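PDB 6HFZ: GDSL-like protein from Roseburia intestinalis L1-82, which removes acetyl groups from acetylated mannans, working as a two-domain esterase whose GDSL-like part belongs to the SGNH hydrolase clan. Local coordinates for residues Gly80-Gln85 against Asp328-Asp333; Val254-Ala259 against Cys266-Trp271; Gln292-Val297 against Pro360-Ser365; Val297-Pro302 against Asp319-Glu324; Ala301-Ile306 against Arg349-His354. All blocks are in the same frame, centred on the assembly; numbering follows the deposited sequence.

Interaction 1 of 5, residues Gly80-Gln85 against Asp328-Asp333; sequences GGTTSQ and DKLELD. With ACT (acetate ion), chain E.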
# COMPACT_ATOMS: atom_id res chain seq x y z
N GLY A 80 1.76 7.56 0.81
CA GLY A 80 2.23 7.88 -0.52
C GLY A 80 3.50 7.16 -0.90
O GLY A 80 4.45 7.03 -0.09
N GLY A 81 3.54 6.72 -2.16
CA GLY A 81 4.70 6.15 -2.80
C GLY A 81 5.10 4.81 -2.21
O GLY A 81 6.31 4.50 -2.18
N THR A 82 4.11 4.00 -1.82
CA THR A 82 4.33 2.66 -1.31
C THR A 82 3.34 1.66 -1.93
O THR A 82 2.30 2.02 -2.50
CB THR A 82 4.27 2.58 0.22
OG1 THR A 82 2.94 2.80 0.63
CG2 THR A 82 5.22 3.56 0.89
N THR A 83 3.70 0.38 -1.80
CA THR A 83 3.10 -0.72 -2.59
C THR A 83 2.38 -1.69 -1.67
O THR A 83 2.46 -1.56 -0.42
CB THR A 83 4.22 -1.48 -3.34
OG1 THR A 83 5.06 -2.18 -2.41
CG2 THR A 83 5.07 -0.55 -4.18
N SER A 84 1.82 -2.75 -2.27
CA SER A 84 1.17 -3.81 -1.54
C SER A 84 2.20 -4.61 -0.74
O SER A 84 1.83 -5.27 0.23
CB SER A 84 0.39 -4.72 -2.46
OG SER A 84 1.25 -5.42 -3.36
N GLN A 85 3.49 -4.54 -1.13
CA GLN A 85 4.56 -5.22 -0.33
C GLN A 85 4.69 -4.54 1.05
O GLN A 85 4.76 -5.22 2.07
CB GLN A 85 5.87 -5.27 -1.12
CG GLN A 85 6.99 -6.05 -0.44
CD GLN A 85 8.14 -6.23 -1.39
OE1 GLN A 85 8.15 -5.68 -2.50
NE2 GLN A 85 9.17 -6.97 -0.98
N ASP A 328 10.70 13.12 -0.85
CA ASP A 328 11.37 11.95 -0.27
C ASP A 328 10.51 10.71 -0.56
O ASP A 328 9.27 10.78 -0.54
CB ASP A 328 11.55 12.14 1.25
CG ASP A 328 12.55 13.21 1.65
OD1 ASP A 328 13.36 13.61 0.81
OD2 ASP A 328 12.47 13.66 2.80
N LYS A 329 11.18 9.58 -0.81
CA LYS A 329 10.49 8.32 -1.03
C LYS A 329 10.87 7.36 0.10
O LYS A 329 12.07 7.28 0.51
CB LYS A 329 10.89 7.74 -2.38
CG LYS A 329 10.31 6.36 -2.73
CD LYS A 329 10.80 5.84 -4.06
CE LYS A 329 10.00 4.65 -4.55
NZ LYS A 329 10.68 3.99 -5.69
N LEU A 330 9.87 6.64 0.58
CA LEU A 330 10.09 5.48 1.47
C LEU A 330 10.38 4.25 0.61
O LEU A 330 9.48 3.48 0.21
CB LEU A 330 8.87 5.33 2.36
CG LEU A 330 8.89 4.10 3.26
CD1 LEU A 330 10.18 4.02 4.06
CD2 LEU A 330 7.69 4.03 4.16
N GLU A 331 11.66 4.04 0.28
CA GLU A 331 12.04 3.00 -0.64
C GLU A 331 11.88 1.64 0.04
O GLU A 331 12.12 1.48 1.25
CB GLU A 331 13.45 3.24 -1.16
CG GLU A 331 13.86 2.26 -2.27
CD GLU A 331 12.93 2.27 -3.47
OE1 GLU A 331 13.17 3.11 -4.35
OE2 GLU A 331 11.92 1.50 -3.51
N LEU A 332 11.51 0.63 -0.76
CA LEU A 332 11.49 -0.77 -0.30
C LEU A 332 12.14 -1.63 -1.38
O LEU A 332 11.57 -1.74 -2.48
CB LEU A 332 10.06 -1.20 -0.01
CG LEU A 332 9.87 -2.52 0.75
CD1 LEU A 332 8.49 -2.58 1.38
CD2 LEU A 332 10.12 -3.73 -0.12
N ASP A 333 13.29 -2.22 -1.07
CA ASP A 333 14.04 -3.02 -2.02
C ASP A 333 13.99 -4.47 -1.58
O ASP A 333 14.28 -4.80 -0.39
CB ASP A 333 15.49 -2.57 -2.17
CG ASP A 333 15.77 -1.24 -2.84
OD1 ASP A 333 14.94 -0.78 -3.65
OD2 ASP A 333 16.89 -0.71 -2.61
C ACT E . 1.58 7.33 -5.32
O ACT E . 2.33 8.32 -5.60
OXT ACT E . 1.64 6.71 -4.25
CH3 ACT E . 0.55 6.84 -6.28
O HOH W 1 7.41 6.93 -0.73
O HOH W 2 8.07 2.26 -1.82
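Gly81, Thr82 and Gln85 belong to the GDSL-type esterase domain and here meet Lys329, Leu330 and Leu332 of the beta-rich domain. The contact starts beside the probable active site. Gly81 N donates to acetate OXT at 2.8 Å, and the acetate also bonds Ser41 N, Asn110 ND2 and His193 NE2. This is consistent with an oxyanion hole as in SGNH hydrolases. No hydrogen bond crosses directly between the segments, but two waters bridge them. One accepts from Leu330 N at 2.8 Å and donates to Gly80 O and Gly81 O. The other donates to Gly81 O and to Leu330 O.

The apolar part is small. Thr82 CG2 touches Leu330 CD2 at 4.1 Å. Gln85 has CG anti to its backbone N (chi1 -175°) and a straight chain beyond it, which carries the amide across to Leu332. Leu332 CD2 sits over the amide face, 3.4 Å from Gln85 CD. The amide ends are used elsewhere: OE1 bonds His116 NE2, and NE2 bonds Thr334 OG1. Shortening Gln85 to an alanine is likely to leave His116 NE2 and Thr334 OG1 without this partner and to open a gap beside Leu332.

Gln85 also touches Phe117 and Thr120 of helix 115-129 and Ser290 of strand 288-295, while Leu332 rests on Ile367 of strand 361-370.

Interaction 2 of 5, residues Val254-Ala259 against Cys266-Trp271; sequences VADTSA and CFKHGW
Ala255 and Trp271 form an antiparallel non-hydrogen-bonded pair, where the short strand 254-255 meets the start of strand 271-273. An Asx turn at Asp256 follows directly and leads the chain out of the pairing.

Between the segments backbone bonding is slight. Asp256 N donates to Gly270 O at 2.9 Å, almost straight at 175°. A CA-H...O contact runs from Trp271 CA to Val254 O at 3.2 Å.

The apolar contact is between Ala255 and the indole. Trp271 CD1 comes within 3.6 Å of Ala255 CA, in an oblique approach.

Side-chain polar bonds shape the turn. Asp256 OD1 takes two donors from Ser258. OG reaches its syn lone pair at 2.7 Å, while Ser258 N comes from above the carboxylate plane. Asp256 OD2 bonds Tyr362 OH, on strand 361-370. The Asn243 side chain, from outside, donates through ND2 to both Asp256 O and Gly270 O. The Lys268 chain bends at chi2 (-70°) and chi4 (-68°), which lays its CE against Ser258 OG and Ala259 O, each at 3.4 Å. Its NZ turns to its neighbours in the chain, with a hydrogen bond to Phe267 O and a salt bridge to Asp265.

Waters add further links. One joins Asp256 OD2, Ser258 OG and Lys268 NZ. Another accepts from His269 N at 2.8 Å and donates to Asp256 O and to Ser258 O.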
# COMPACT_ATOMS: atom_id res chain seq x y z
N VAL A 254 21.89 4.58 15.26
CA VAL A 254 21.25 4.94 16.53
C VAL A 254 19.73 4.92 16.34
O VAL A 254 19.20 5.47 15.36
CB VAL A 254 21.76 6.31 17.02
CG1 VAL A 254 21.80 7.35 15.91
CG2 VAL A 254 20.94 6.85 18.17
N ALA A 255 19.02 4.32 17.29
CA ALA A 255 17.57 4.27 17.23
C ALA A 255 16.98 5.68 17.26
O ALA A 255 17.44 6.54 18.04
CB ALA A 255 17.07 3.46 18.38
N ASP A 256 15.92 5.90 16.46
CA ASP A 256 15.13 7.11 16.46
C ASP A 256 13.92 6.82 17.36
O ASP A 256 13.08 6.05 17.00
CB ASP A 256 14.72 7.52 15.04
CG ASP A 256 13.63 8.58 14.96
OD1 ASP A 256 13.45 9.34 15.97
OD2 ASP A 256 12.98 8.66 13.91
N THR A 257 13.87 7.44 18.55
CA THR A 257 12.83 7.15 19.51
C THR A 257 11.72 8.22 19.48
O THR A 257 10.83 8.20 20.34
CB THR A 257 13.41 7.02 20.92
OG1 THR A 257 14.03 8.25 21.26
CG2 THR A 257 14.46 5.93 21.03
N SER A 258 11.70 9.09 18.46
CA SER A 258 10.74 10.20 18.40
C SER A 258 9.32 9.69 18.03
O SER A 258 9.12 8.54 17.58
CB SER A 258 11.25 11.29 17.49
OG SER A 258 11.20 10.87 16.14
N ALA A 259 8.31 10.48 18.37
CA ALA A 259 6.90 10.07 18.25
C ALA A 259 6.48 10.06 16.77
O ALA A 259 6.69 11.03 16.06
CB ALA A 259 6.02 11.00 19.05
N CYS A 266 6.56 8.72 7.90
CA CYS A 266 6.97 7.36 7.70
C CYS A 266 8.44 7.14 8.06
O CYS A 266 8.83 5.99 8.23
CB CYS A 266 6.63 6.91 6.29
SG CYS A 266 7.34 7.97 5.02
N PHE A 267 9.23 8.20 8.30
CA PHE A 267 10.62 7.97 8.77
C PHE A 267 10.63 8.05 10.31
O PHE A 267 11.06 9.05 10.89
CB PHE A 267 11.59 8.88 8.02
CG PHE A 267 11.44 8.82 6.52
CD1 PHE A 267 11.78 7.65 5.86
CD2 PHE A 267 10.87 9.86 5.80
CE1 PHE A 267 11.62 7.55 4.50
CE2 PHE A 267 10.72 9.75 4.42
CZ PHE A 267 11.10 8.60 3.77
N LYS A 268 10.05 7.01 10.91
CA LYS A 268 9.97 6.81 12.33
C LYS A 268 10.20 5.34 12.64
O LYS A 268 10.00 4.49 11.76
CB LYS A 268 8.59 7.22 12.88
CG LYS A 268 8.28 8.71 12.83
CD LYS A 268 9.10 9.53 13.80
CE LYS A 268 8.98 11.03 13.58
NZ LYS A 268 9.61 11.45 12.33
N HIS A 269 10.56 5.05 13.90
CA HIS A 269 10.73 3.72 14.51
C HIS A 269 11.97 2.98 13.99
O HIS A 269 12.13 1.79 14.26
CB HIS A 269 9.48 2.84 14.31
CG HIS A 269 8.26 3.42 14.94
ND1 HIS A 269 8.35 4.38 15.93
CD2 HIS A 269 6.94 3.18 14.75
CE1 HIS A 269 7.11 4.71 16.32
NE2 HIS A 269 6.24 4.00 15.64
N GLY A 270 12.81 3.68 13.25
CA GLY A 270 13.99 3.07 12.70
C GLY A 270 15.25 3.61 13.34
O GLY A 270 15.32 3.85 14.54
N TRP A 271 16.29 3.75 12.52
CA TRP A 271 17.61 4.05 13.01
C TRP A 271 18.27 5.02 12.02
O TRP A 271 18.03 4.95 10.81
CB TRP A 271 18.48 2.79 13.13
CG TRP A 271 17.99 1.63 13.91
CD1 TRP A 271 18.26 1.35 15.22
CD2 TRP A 271 17.17 0.57 13.41
NE1 TRP A 271 17.69 0.16 15.55
CE2 TRP A 271 16.99 -0.33 14.48
CE3 TRP A 271 16.57 0.30 12.17
CZ2 TRP A 271 16.26 -1.50 14.34
CZ3 TRP A 271 15.83 -0.85 12.05
CH2 TRP A 271 15.69 -1.75 13.11
O HOH W 3 10.73 3.96 18.09
O HOH W 4 10.64 6.97 15.98
O HOH W 5 12.47 11.34 13.33

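Interaction 3 of 5, residues Gln292-Val297 against Pro360-Ser365; sequences QYRKSV and PFYLVS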
# COMPACT_ATOMS: atom_id res chain seq x y z
N GLN A 292 13.55 -1.24 4.02
CA GLN A 292 12.96 0.06 3.82
C GLN A 292 13.93 1.15 4.29
O GLN A 292 14.49 1.04 5.37
CB GLN A 292 11.68 0.20 4.63
CG GLN A 292 10.48 -0.56 4.08
CD GLN A 292 9.28 -0.15 4.91
OE1 GLN A 292 9.24 -0.42 6.11
NE2 GLN A 292 8.34 0.56 4.28
N TYR A 293 14.06 2.23 3.51
CA TYR A 293 15.00 3.31 3.82
C TYR A 293 14.60 4.58 3.08
O TYR A 293 13.86 4.51 2.09
CB TYR A 293 16.45 2.94 3.44
CG TYR A 293 16.68 2.63 1.97
CD1 TYR A 293 16.31 1.41 1.40
CD2 TYR A 293 17.30 3.55 1.13
CE1 TYR A 293 16.55 1.11 0.06
CE2 TYR A 293 17.51 3.28 -0.22
CZ TYR A 293 17.14 2.06 -0.76
OH TYR A 293 17.41 1.77 -2.08
N ARG A 294 15.13 5.72 3.54
CA ARG A 294 14.78 6.97 2.91
C ARG A 294 15.63 7.22 1.66
O ARG A 294 16.86 7.08 1.69
CB ARG A 294 14.97 8.14 3.87
CG ARG A 294 14.72 9.52 3.25
CD ARG A 294 14.66 10.56 4.37
NE ARG A 294 15.88 10.68 5.17
CZ ARG A 294 15.91 11.06 6.44
NH1 ARG A 294 14.79 11.36 7.08
NH2 ARG A 294 17.05 11.07 7.11
N LYS A 295 14.97 7.68 0.59
CA LYS A 295 15.61 8.33 -0.53
C LYS A 295 15.21 9.81 -0.45
O LYS A 295 14.03 10.17 -0.50
CB LYS A 295 15.18 7.68 -1.85
CG LYS A 295 15.89 6.38 -2.20
CD LYS A 295 15.55 5.86 -3.56
CE LYS A 295 16.33 4.61 -3.88
NZ LYS A 295 15.73 3.84 -5.00
N SER A 296 16.23 10.66 -0.26
CA SER A 296 16.10 12.05 0.14
C SER A 296 16.22 12.97 -1.08
O SER A 296 17.08 12.79 -1.92
CB SER A 296 17.14 12.39 1.19
OG SER A 296 17.18 13.80 1.41
N VAL A 297 15.33 13.95 -1.20
CA VAL A 297 15.49 14.98 -2.22
C VAL A 297 16.39 16.11 -1.70
O VAL A 297 16.74 17.03 -2.47
CB VAL A 297 14.14 15.54 -2.68
CG1 VAL A 297 13.40 14.48 -3.52
CG2 VAL A 297 13.31 16.04 -1.51
N PRO A 360 21.09 12.51 7.47
CA PRO A 360 21.67 11.20 7.74
C PRO A 360 20.93 10.14 6.90
O PRO A 360 19.87 10.42 6.33
CB PRO A 360 21.40 10.96 9.21
CG PRO A 360 20.14 11.75 9.47
CD PRO A 360 20.22 12.96 8.57
N PHE A 361 21.51 8.94 6.83
CA PHE A 361 20.81 7.80 6.26
C PHE A 361 19.71 7.39 7.26
O PHE A 361 19.96 7.36 8.44
CB PHE A 361 21.82 6.67 6.01
CG PHE A 361 21.26 5.53 5.21
CD1 PHE A 361 20.50 4.54 5.82
CD2 PHE A 361 21.45 5.49 3.83
CE1 PHE A 361 19.97 3.50 5.06
CE2 PHE A 361 20.83 4.50 3.07
CZ PHE A 361 20.13 3.49 3.69
N TYR A 362 18.48 7.10 6.78
CA TYR A 362 17.38 6.60 7.65
C TYR A 362 17.03 5.17 7.23
O TYR A 362 16.43 4.96 6.18
CB TYR A 362 16.15 7.53 7.61
CG TYR A 362 15.27 7.33 8.83
CD1 TYR A 362 14.54 6.17 9.00
CD2 TYR A 362 15.21 8.28 9.85
CE1 TYR A 362 13.79 5.95 10.15
CE2 TYR A 362 14.42 8.11 10.98
CZ TYR A 362 13.74 6.92 11.14
OH TYR A 362 13.01 6.72 12.29
N LEU A 363 17.34 4.21 8.09
CA LEU A 363 16.93 2.81 7.94
C LEU A 363 15.60 2.61 8.67
O LEU A 363 15.50 2.71 9.89
CB LEU A 363 18.06 1.92 8.50
CG LEU A 363 17.80 0.42 8.44
CD1 LEU A 363 17.65 -0.08 6.99
CD2 LEU A 363 18.93 -0.34 9.13
N VAL A 364 14.51 2.41 7.90
CA VAL A 364 13.19 2.37 8.48
C VAL A 364 12.91 0.96 9.04
O VAL A 364 12.42 0.79 10.16
CB VAL A 364 12.12 2.80 7.46
CG1 VAL A 364 10.70 2.60 8.03
CG2 VAL A 364 12.36 4.22 6.96
N SER A 365 13.19 -0.11 8.28
CA SER A 365 12.87 -1.44 8.71
C SER A 365 13.65 -2.45 7.87
O SER A 365 14.05 -2.13 6.76
CB SER A 365 11.38 -1.79 8.59
OG SER A 365 11.00 -2.11 7.23
O HOH W 6 18.40 6.98 3.94
O HOH W 7 18.31 9.88 4.03
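Gln292 faces two residues at once, Val364 and Ser365, and its backbone carbonyl is shared between them. Val364 N donates to Gln292 O at 2.9 Å, from above the carbonyl plane. Ser365 N adds a weak bond to the same oxygen at 3.4 Å. In return Gln292 N donates to Ser365 O at 2.9 Å. The side chains repeat the pairing: Ser365 OG donates to Gln292 OE1 at 2.7 Å, in the amide carbonyl plane and on a lone pair.

Further along, Arg294 N gives Tyr362 O a bond of 3.0 Å. A water accepts from Tyr362 N and donates to Arg294 O, standing in for a direct bond. The Arg294 chain bends at chi3 (60°), which brings its guanidinium alongside strand 361-365. NH2 donates to Pro360 O at 3.0 Å, with that oxygen in the guanidinium plane. NE reaches the same oxygen through a second water. Tyr362 CB lies over the centre of one guanidinium face. Outside the two segments, NH2 also meets the sulfonate of a bound HEPES buffer molecule.

Tyr293 and Phe361 have ring planes 12° apart but slid past each other, and touch through Tyr293 CB and Phe361 CZ at 3.7 Å. The one-residue register shift at Gln292 is that of a classic beta bulge between antiparallel strands, here in a sheet of the beta-rich domain.

Interaction 4 of 5, residues Val297-Pro302 against Asp319-Glu324; sequences VKLPAP and DANFDE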
# COMPACT_ATOMS: atom_id res chain seq x y z
N VAL A 297 15.33 13.95 -1.20
CA VAL A 297 15.49 14.98 -2.22
C VAL A 297 16.39 16.11 -1.70
O VAL A 297 16.74 17.03 -2.47
CB VAL A 297 14.14 15.54 -2.68
CG1 VAL A 297 13.40 14.48 -3.52
CG2 VAL A 297 13.31 16.04 -1.51
N LYS A 298 16.69 16.08 -0.40
CA LYS A 298 17.68 16.98 0.20
C LYS A 298 19.05 16.33 0.06
O LYS A 298 19.29 15.30 0.68
CB LYS A 298 17.34 17.23 1.67
CG LYS A 298 16.11 18.08 1.90
CD LYS A 298 15.87 18.40 3.36
CE LYS A 298 14.39 18.56 3.68
NZ LYS A 298 14.20 19.30 4.96
N LEU A 299 19.91 16.91 -0.81
CA LEU A 299 21.12 16.30 -1.29
C LEU A 299 22.34 17.10 -0.80
O LEU A 299 22.22 18.30 -0.54
CB LEU A 299 21.11 16.36 -2.82
CG LEU A 299 20.09 15.50 -3.58
CD1 LEU A 299 20.41 15.53 -5.07
CD2 LEU A 299 20.06 14.07 -3.07
N PRO A 300 23.51 16.46 -0.71
CA PRO A 300 23.70 15.03 -0.88
C PRO A 300 23.33 14.26 0.39
O PRO A 300 23.06 14.85 1.43
CB PRO A 300 25.19 14.88 -1.22
CG PRO A 300 25.86 16.03 -0.52
CD PRO A 300 24.77 17.03 -0.20
N ALA A 301 23.33 12.93 0.28
CA ALA A 301 23.02 12.01 1.36
C ALA A 301 23.93 10.78 1.28
O ALA A 301 24.62 10.56 0.27
CB ALA A 301 21.57 11.62 1.27
N PRO A 302 24.01 9.99 2.35
CA PRO A 302 24.89 8.83 2.40
C PRO A 302 24.41 7.67 1.53
O PRO A 302 23.26 7.68 1.04
CB PRO A 302 24.83 8.36 3.85
CG PRO A 302 24.40 9.57 4.60
CD PRO A 302 23.40 10.22 3.67
N ASP A 319 21.23 3.65 -1.94
CA ASP A 319 21.64 5.04 -2.19
C ASP A 319 20.53 6.02 -1.77
O ASP A 319 19.47 6.08 -2.39
CB ASP A 319 22.03 5.22 -3.65
CG ASP A 319 22.65 6.55 -4.01
OD1 ASP A 319 22.46 7.52 -3.25
OD2 ASP A 319 23.34 6.60 -5.05
N ALA A 320 20.83 6.86 -0.79
CA ALA A 320 19.85 7.80 -0.23
C ALA A 320 19.73 9.07 -1.08
O ALA A 320 18.89 9.88 -0.82
CB ALA A 320 20.18 8.06 1.21
N ASN A 321 20.54 9.20 -2.14
CA ASN A 321 20.50 10.31 -3.07
C ASN A 321 19.42 10.06 -4.13
O ASN A 321 19.67 9.37 -5.13
CB ASN A 321 21.85 10.51 -3.76
CG ASN A 321 22.93 10.86 -2.77
OD1 ASN A 321 23.03 12.01 -2.37
ND2 ASN A 321 23.67 9.87 -2.31
N PHE A 322 18.23 10.62 -3.90
CA PHE A 322 17.08 10.43 -4.79
C PHE A 322 17.26 11.29 -6.04
O PHE A 322 17.57 12.49 -5.93
CB PHE A 322 15.77 10.83 -4.10
CG PHE A 322 14.51 10.26 -4.71
CD1 PHE A 322 14.55 9.11 -5.49
CD2 PHE A 322 13.27 10.79 -4.39
CE1 PHE A 322 13.39 8.55 -6.00
CE2 PHE A 322 12.11 10.25 -4.94
CZ PHE A 322 12.18 9.15 -5.76
N ASP A 323 17.03 10.68 -7.20
CA ASP A 323 17.24 11.35 -8.49
C ASP A 323 15.93 11.93 -9.03
O ASP A 323 15.93 12.47 -10.13
CB ASP A 323 17.89 10.40 -9.49
CG ASP A 323 17.20 9.06 -9.65
OD1 ASP A 323 16.32 8.73 -8.82
OD2 ASP A 323 17.55 8.33 -10.61
N GLU A 324 14.83 11.81 -8.29
CA GLU A 324 13.54 12.41 -8.65
C GLU A 324 13.31 13.57 -7.70
O GLU A 324 14.09 13.73 -6.78
CB GLU A 324 12.41 11.38 -8.56
CG GLU A 324 12.70 10.12 -9.36
CD GLU A 324 11.66 9.03 -9.23
OE1 GLU A 324 10.48 9.36 -9.02
OE2 GLU A 324 12.04 7.84 -9.33
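Asn321 grips Ala301 through both ends of its side-chain amide. Its CB lies 4.0 Å from Leu299 CD2. With CG anti to the carbonyl carbon (chi1 -63°), the amide is turned to the Ala301 backbone. OD1 accepts from Ala301 N at 2.8 Å, the donor standing 35° above the amide carbonyl plane. Pro300, which follows a cis peptide bond, adds its CA against the same oxygen. ND2 has two acceptors. One is Ala301 O at 2.8 Å. The other is Asp319 OD1, met in the amide plane, and Asp319 OD1 also takes Asn321 N to close an Asx turn. These bonds leave the amide little freedom to flip. A leucine in its place would probably leave the buried Ala301 N and O without their mates and remove one of the two donors to Asp319.

Other pairs flank this clamp. Ala320 N donates to Pro302 O at 3.2 Å, in the carbonyl plane. Ala301 CB and Ala320 CB touch at 3.8 Å. Val297 and Phe322 lie side by side, pointing the same way, with Val297 CG1 3.8 Å from Phe322 CD2.

The two loops lead into strands 303-308 and 329-336. Ser296, just past strand 288-295, holds Ala320 and Phe322 by backbone bonds, and Phe361 of strand 361-370 packs on Ala320 and Pro302.

Interaction 5 of 5, residues Ala301-Ile306 against Arg349-His354; sequences APVAEI and RLTETH
Val303 faces Thr351 and Glu352 together in a classic beta bulge, where antiparallel strands 303-308 and 342-352 pair within a sheet of the beta-rich domain. Val303 O accepts from Thr351 N at 2.9 Å and from Glu352 N at 3.2 Å, both from the same face of its plane. Thr351 OG1 adds a weak third bond. Val303 N donates to Glu352 O. Beyond the bulge the ladder is regular again: Glu305 and Arg349 exchange two backbone bonds of 3.0 Å (Glu305 N to Arg349 O, Arg349 N to Glu305 O).

On the face with Val303, the Glu352 chain runs beside the valine, CB to CB at 3.8 Å, and its OE1 continues to a salt bridge with Arg317. Thr351 CG2 meets Glu305 CD at 3.6 Å, the two side chains crossing at about a right angle. Ala304 CB touches Leu350 CD1 at 3.9 Å. The His354 ring presents its edge to Ala301 O, with ND1 bonded to Asp357.

Backbone bonds therefore carry the pairing. Glu305 meets Thr351 mainly through its carbon chain. Glu305 OE2 stays 5.2 Å from Arg349 NE, so any attraction between them is probably weak.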
# COMPACT_ATOMS: atom_id res chain seq x y z
N ALA A 301 23.33 12.93 0.28
CA ALA A 301 23.02 12.01 1.36
C ALA A 301 23.93 10.78 1.28
O ALA A 301 24.62 10.56 0.27
CB ALA A 301 21.57 11.62 1.27
N PRO A 302 24.01 9.99 2.35
CA PRO A 302 24.89 8.83 2.40
C PRO A 302 24.41 7.67 1.53
O PRO A 302 23.26 7.68 1.04
CB PRO A 302 24.83 8.36 3.85
CG PRO A 302 24.40 9.57 4.60
CD PRO A 302 23.40 10.22 3.67
N VAL A 303 25.33 6.74 1.32
CA VAL A 303 25.09 5.48 0.65
C VAL A 303 25.43 4.38 1.64
O VAL A 303 26.42 4.50 2.37
CB VAL A 303 25.93 5.35 -0.63
CG1 VAL A 303 25.68 4.02 -1.32
CG2 VAL A 303 25.67 6.53 -1.59
N ALA A 304 24.59 3.34 1.69
CA ALA A 304 24.84 2.16 2.50
C ALA A 304 24.87 0.91 1.61
O ALA A 304 24.51 0.98 0.45
CB ALA A 304 23.79 2.02 3.57
N GLU A 305 25.22 -0.21 2.22
CA GLU A 305 25.11 -1.53 1.63
C GLU A 305 24.42 -2.44 2.66
O GLU A 305 24.54 -2.26 3.92
CB GLU A 305 26.49 -2.04 1.19
CG GLU A 305 27.34 -2.57 2.33
CD GLU A 305 28.78 -2.96 1.98
OE1 GLU A 305 29.05 -3.16 0.75
OE2 GLU A 305 29.63 -3.03 2.92
N ILE A 306 23.65 -3.40 2.15
CA ILE A 306 23.01 -4.42 2.95
C ILE A 306 23.55 -5.79 2.48
O ILE A 306 23.68 -6.04 1.28
CB ILE A 306 21.47 -4.32 2.84
CG1 ILE A 306 20.79 -5.36 3.74
CG2 ILE A 306 20.98 -4.40 1.41
CD1 ILE A 306 19.34 -5.05 4.04
N ARG A 349 25.52 -1.25 6.55
CA ARG A 349 26.72 -0.47 6.85
C ARG A 349 26.77 0.75 5.94
O ARG A 349 26.55 0.62 4.76
CB ARG A 349 27.97 -1.31 6.54
CG ARG A 349 29.29 -0.69 7.00
CD ARG A 349 30.47 -1.69 6.86
NE ARG A 349 31.75 -1.04 7.26
CZ ARG A 349 32.27 -1.11 8.48
NH1 ARG A 349 31.72 -1.89 9.39
NH2 ARG A 349 33.37 -0.45 8.78
N LEU A 350 27.19 1.91 6.45
CA LEU A 350 27.38 3.07 5.59
C LEU A 350 28.72 2.95 4.85
O LEU A 350 29.73 2.63 5.49
CB LEU A 350 27.33 4.33 6.45
CG LEU A 350 26.04 5.14 6.39
CD1 LEU A 350 24.80 4.32 6.61
CD2 LEU A 350 26.06 6.33 7.33
N THR A 351 28.68 3.16 3.54
CA THR A 351 29.86 3.02 2.63
C THR A 351 30.32 4.34 2.02
O THR A 351 31.50 4.44 1.64
CB THR A 351 29.56 2.01 1.52
OG1 THR A 351 28.47 2.50 0.73
CG2 THR A 351 29.21 0.65 2.06
N GLU A 352 29.44 5.34 1.87
CA GLU A 352 29.81 6.68 1.33
C GLU A 352 29.11 7.76 2.17
O GLU A 352 27.94 7.63 2.54
CB GLU A 352 29.43 6.87 -0.15
CG GLU A 352 29.89 5.74 -1.08
CD GLU A 352 29.41 5.86 -2.52
OE1 GLU A 352 29.22 4.80 -3.19
OE2 GLU A 352 29.25 7.02 -3.00
N THR A 353 29.87 8.79 2.54
CA THR A 353 29.39 9.99 3.20
C THR A 353 30.02 11.20 2.53
O THR A 353 31.00 11.06 1.78
CB THR A 353 29.70 10.02 4.70
OG1 THR A 353 31.13 9.98 4.91
CG2 THR A 353 28.97 8.92 5.43
N HIS A 354 29.42 12.37 2.80
CA HIS A 354 29.86 13.61 2.25
C HIS A 354 29.90 14.65 3.36
O HIS A 354 29.03 14.66 4.23
CB HIS A 354 28.98 14.07 1.08
CG HIS A 354 28.66 13.00 0.10
ND1 HIS A 354 27.62 12.11 0.30
CD2 HIS A 354 29.25 12.65 -1.07
CE1 HIS A 354 27.55 11.29 -0.73
NE2 HIS A 354 28.54 11.59 -1.58

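From the N terminus, interaction 1 opens first, at 80-85 in the esterase domain. It closes only at 328-333, tying that domain to the beta-rich one. Interactions 2 and 4 fall wholly within this long loop. Interaction 2 closes a short loop early and is in series with the other three. Interaction 3 opens at 292-297 and closes at 360-365, so it crosses interaction 1 and encloses interactions 4 and 5. These two share Ala301 and Pro302. Interaction 4 turns back to 319-324, whereas interaction 5 runs on to 349-354 and crosses interaction 1. Phe361 packs on Ala304 and Leu350, joining the two sheets of the beta-rich domain.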